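Local coordinates for protein alpha-glucosidase (Bacteroides thetaiotaomicron, PDB 5XFM) that probably hydrolyses beta-L-arabinopyranosides and alpha-galactosides as a bifunctional, calcium-binding glycoside hydrolase of family 97, at residues Gly490-Leu498 and Arg508-Thr519. The protein carries 1 engineered substitution. Residues are numbered along the deposited sequence; the frame is centred on the assembly and turned at random.
Sequences GGCLLNKRL and RRTTDVFQLATT. Engineered in segment 490-498: Leu493 (natural residue Phe).
Arg508 lays its guanidinium under the backbone of Leu493 and Leu494, with Leu493 O 3.2 Å above the guanidinium plane, toward its rim, and the CA of Leu494 farther out over the same face. Its CG stands anti to the backbone N (chi1 173°), and the chain then bends at chi3, which turns Arg508 NE toward Asn495 O for a 3.0 Å bond; NH2 reaches the same oxygen more weakly. The other rim of the group is gripped end-on by Asp512, whose OD1 takes both Arg508 NH1, at 2.7 Å, and NH2 in the guanidinium plane, fixing the group's rotation. With an alanine here, the Asp512 carboxylate would probably lose its charged mate and Asn495 O its side-chain donors, freeing the 493-495 loop to shift. One helical turn on, Gln515 bends at chi2 (-65°) and sends OE1 to Leu493 N, 2.7 Å away, the donor lying above the carbonyl plane. Its NE2 bonds to Thr510 OG1 and to Glu470, so both ends of the amide are held. The side chains of Leu494 and Gln515 run antiparallel to one another, side by side; Leu494 CD2 lies 4.0 Å from Gln515 CB and also meets Leu516. Farther along, the CB of Cys492 packs 3.8 Å from Thr519 CG2, where Met547 of helix 541-549 adds to the apolar layer. Leu493 is an engineered replacement for phenylalanine, and its side chain sits about 14 Å from the bound calcium ion. The whole is a loop lying along one side of helix 512-521 and tied to the arginine shortly before it, the helix leading into strand 526-528 of the parallel sheet in this family 97 TIM-barrel-type catalytic domain.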
# COMPACT_ATOMS: atom_id res chain seq x y z
N GLY A 490 7.79 3.64 -8.82
CA GLY A 490 8.78 4.17 -9.75
C GLY A 490 9.02 3.26 -10.93
O GLY A 490 10.14 3.15 -11.45
N GLY A 491 7.96 2.59 -11.38
CA GLY A 491 8.04 1.61 -12.44
C GLY A 491 8.12 2.15 -13.86
O GLY A 491 8.31 3.35 -14.08
N CYS A 492 7.98 1.23 -14.81
CA CYS A 492 8.09 1.50 -16.25
C CYS A 492 9.50 1.91 -16.62
O CYS A 492 9.78 3.09 -16.86
CB CYS A 492 7.10 2.56 -16.72
SG CYS A 492 6.95 2.61 -18.52
N LEU A 493 10.39 0.93 -16.66
CA LEU A 493 11.75 1.13 -17.14
C LEU A 493 11.80 0.73 -18.61
O LEU A 493 11.67 -0.45 -18.94
CB LEU A 493 12.75 0.32 -16.32
CG LEU A 493 13.06 0.85 -14.92
CD1 LEU A 493 13.11 -0.29 -13.91
CD2 LEU A 493 14.36 1.62 -14.92
N LEU A 494 11.98 1.71 -19.49
CA LEU A 494 12.01 1.42 -20.91
C LEU A 494 13.45 1.31 -21.40
O LEU A 494 13.70 0.80 -22.49
CB LEU A 494 11.22 2.47 -21.69
CG LEU A 494 9.71 2.38 -21.43
CD1 LEU A 494 8.93 3.41 -22.22
CD2 LEU A 494 9.22 0.98 -21.77
N ASN A 495 14.39 1.76 -20.58
CA ASN A 495 15.80 1.44 -20.75
C ASN A 495 16.03 -0.08 -20.74
O ASN A 495 15.36 -0.80 -20.01
CB ASN A 495 16.64 2.10 -19.66
CG ASN A 495 17.20 3.45 -20.08
OD1 ASN A 495 16.66 4.12 -20.96
ND2 ASN A 495 18.26 3.87 -19.41
N LYS A 496 16.98 -0.56 -21.54
CA LYS A 496 17.34 -1.97 -21.51
C LYS A 496 18.45 -2.21 -20.50
O LYS A 496 18.56 -3.29 -19.92
CB LYS A 496 17.78 -2.47 -22.88
CG LYS A 496 16.71 -2.47 -23.94
CD LYS A 496 17.35 -2.68 -25.31
CE LYS A 496 16.33 -2.57 -26.42
NZ LYS A 496 15.50 -3.81 -26.47
N ARG A 497 19.28 -1.20 -20.32
CA ARG A 497 20.35 -1.28 -19.34
C ARG A 497 20.18 -0.15 -18.33
O ARG A 497 20.04 1.02 -18.71
CB ARG A 497 21.71 -1.21 -20.03
CG ARG A 497 21.97 -2.37 -20.98
CD ARG A 497 21.98 -3.70 -20.25
NE ARG A 497 23.03 -3.78 -19.25
CZ ARG A 497 24.30 -4.08 -19.52
NH1 ARG A 497 24.67 -4.34 -20.77
NH2 ARG A 497 25.20 -4.14 -18.54
N LEU A 498 20.22 -0.51 -17.06
CA LEU A 498 19.80 0.42 -16.01
C LEU A 498 20.92 1.30 -15.52
O LEU A 498 21.33 1.23 -14.36
CB LEU A 498 19.17 -0.34 -14.84
CG LEU A 498 17.66 -0.60 -14.96
CD1 LEU A 498 17.28 -1.16 -16.32
CD2 LEU A 498 17.16 -1.51 -13.83
N ARG A 508 17.34 -5.30 -17.65
CA ARG A 508 15.92 -5.60 -17.58
C ARG A 508 15.62 -6.95 -18.20
O ARG A 508 16.13 -7.26 -19.28
CB ARG A 508 15.10 -4.51 -18.27
CG ARG A 508 13.61 -4.86 -18.37
CD ARG A 508 12.77 -3.68 -18.85
NE ARG A 508 13.36 -2.97 -19.98
CZ ARG A 508 12.76 -2.83 -21.16
NH1 ARG A 508 11.57 -3.38 -21.37
NH2 ARG A 508 13.35 -2.15 -22.14
N ARG A 509 14.80 -7.75 -17.52
CA ARG A 509 14.46 -9.10 -17.98
C ARG A 509 13.08 -9.18 -18.61
O ARG A 509 12.72 -10.19 -19.21
CB ARG A 509 14.54 -10.09 -16.82
CG ARG A 509 15.91 -10.18 -16.20
CD ARG A 509 16.94 -10.57 -17.24
NE ARG A 509 18.16 -11.05 -16.61
CZ ARG A 509 19.35 -11.11 -17.22
NH1 ARG A 509 19.47 -10.71 -18.48
NH2 ARG A 509 20.40 -11.57 -16.55
N THR A 510 12.31 -8.10 -18.47
CA THR A 510 10.94 -8.06 -18.96
C THR A 510 10.82 -7.22 -20.23
O THR A 510 11.72 -6.47 -20.57
CB THR A 510 10.00 -7.48 -17.89
OG1 THR A 510 10.55 -6.26 -17.39
CG2 THR A 510 9.85 -8.46 -16.73
N THR A 511 9.69 -7.36 -20.92
CA THR A 511 9.48 -6.67 -22.18
C THR A 511 8.92 -5.26 -22.02
O THR A 511 8.45 -4.87 -20.94
CB THR A 511 8.55 -7.47 -23.09
OG1 THR A 511 7.24 -7.54 -22.50
CG2 THR A 511 9.09 -8.88 -23.27
N ASP A 512 8.97 -4.48 -23.10
CA ASP A 512 8.44 -3.13 -23.09
C ASP A 512 6.95 -3.14 -22.77
O ASP A 512 6.47 -2.33 -21.98
CB ASP A 512 8.68 -2.43 -24.43
CG ASP A 512 10.15 -2.24 -24.74
OD1 ASP A 512 10.99 -2.58 -23.88
OD2 ASP A 512 10.47 -1.73 -25.84
N VAL A 513 6.22 -4.07 -23.37
CA VAL A 513 4.78 -4.13 -23.17
C VAL A 513 4.47 -4.54 -21.73
O VAL A 513 3.51 -4.06 -21.13
CB VAL A 513 4.10 -5.09 -24.17
CG1 VAL A 513 2.62 -5.20 -23.87
CG2 VAL A 513 4.27 -4.57 -25.58
N PHE A 514 5.31 -5.41 -21.16
CA PHE A 514 5.26 -5.70 -19.72
C PHE A 514 5.31 -4.39 -18.92
O PHE A 514 4.48 -4.16 -18.04
CB PHE A 514 6.42 -6.61 -19.31
CG PHE A 514 6.47 -6.92 -17.83
CD1 PHE A 514 6.99 -6.01 -16.92
CD2 PHE A 514 6.02 -8.15 -17.36
CE1 PHE A 514 7.03 -6.29 -15.57
CE2 PHE A 514 6.06 -8.44 -16.00
CZ PHE A 514 6.57 -7.51 -15.11
N GLN A 515 6.30 -3.56 -19.23
CA GLN A 515 6.48 -2.29 -18.54
C GLN A 515 5.29 -1.36 -18.68
O GLN A 515 4.92 -0.69 -17.72
CB GLN A 515 7.75 -1.59 -19.04
CG GLN A 515 9.02 -2.36 -18.76
CD GLN A 515 9.28 -2.47 -17.26
OE1 GLN A 515 9.16 -1.48 -16.53
NE2 GLN A 515 9.63 -3.66 -16.80
N LEU A 516 4.75 -1.27 -19.89
CA LEU A 516 3.57 -0.45 -20.16
C LEU A 516 2.37 -0.95 -19.33
O LEU A 516 1.66 -0.16 -18.70
CB LEU A 516 3.26 -0.44 -21.66
CG LEU A 516 4.37 0.06 -22.61
CD1 LEU A 516 3.90 0.12 -24.05
CD2 LEU A 516 4.95 1.42 -22.19
N ALA A 517 2.18 -2.26 -19.33
CA ALA A 517 1.14 -2.92 -18.54
C ALA A 517 1.29 -2.60 -17.06
O ALA A 517 0.30 -2.48 -16.33
CB ALA A 517 1.19 -4.43 -18.76
N THR A 518 2.53 -2.46 -16.63
CA THR A 518 2.84 -2.17 -15.23
C THR A 518 2.35 -0.77 -14.79
O THR A 518 2.10 -0.53 -13.61
CB THR A 518 4.37 -2.33 -15.00
OG1 THR A 518 4.66 -3.69 -14.67
CG2 THR A 518 4.90 -1.43 -13.90
N THR A 519 2.16 0.14 -15.74
CA THR A 519 1.61 1.45 -15.41
C THR A 519 0.13 1.36 -15.04
O THR A 519 -0.42 2.23 -14.36
CB THR A 519 1.80 2.47 -16.56
OG1 THR A 519 1.00 2.10 -17.70
CG2 THR A 519 3.28 2.55 -16.97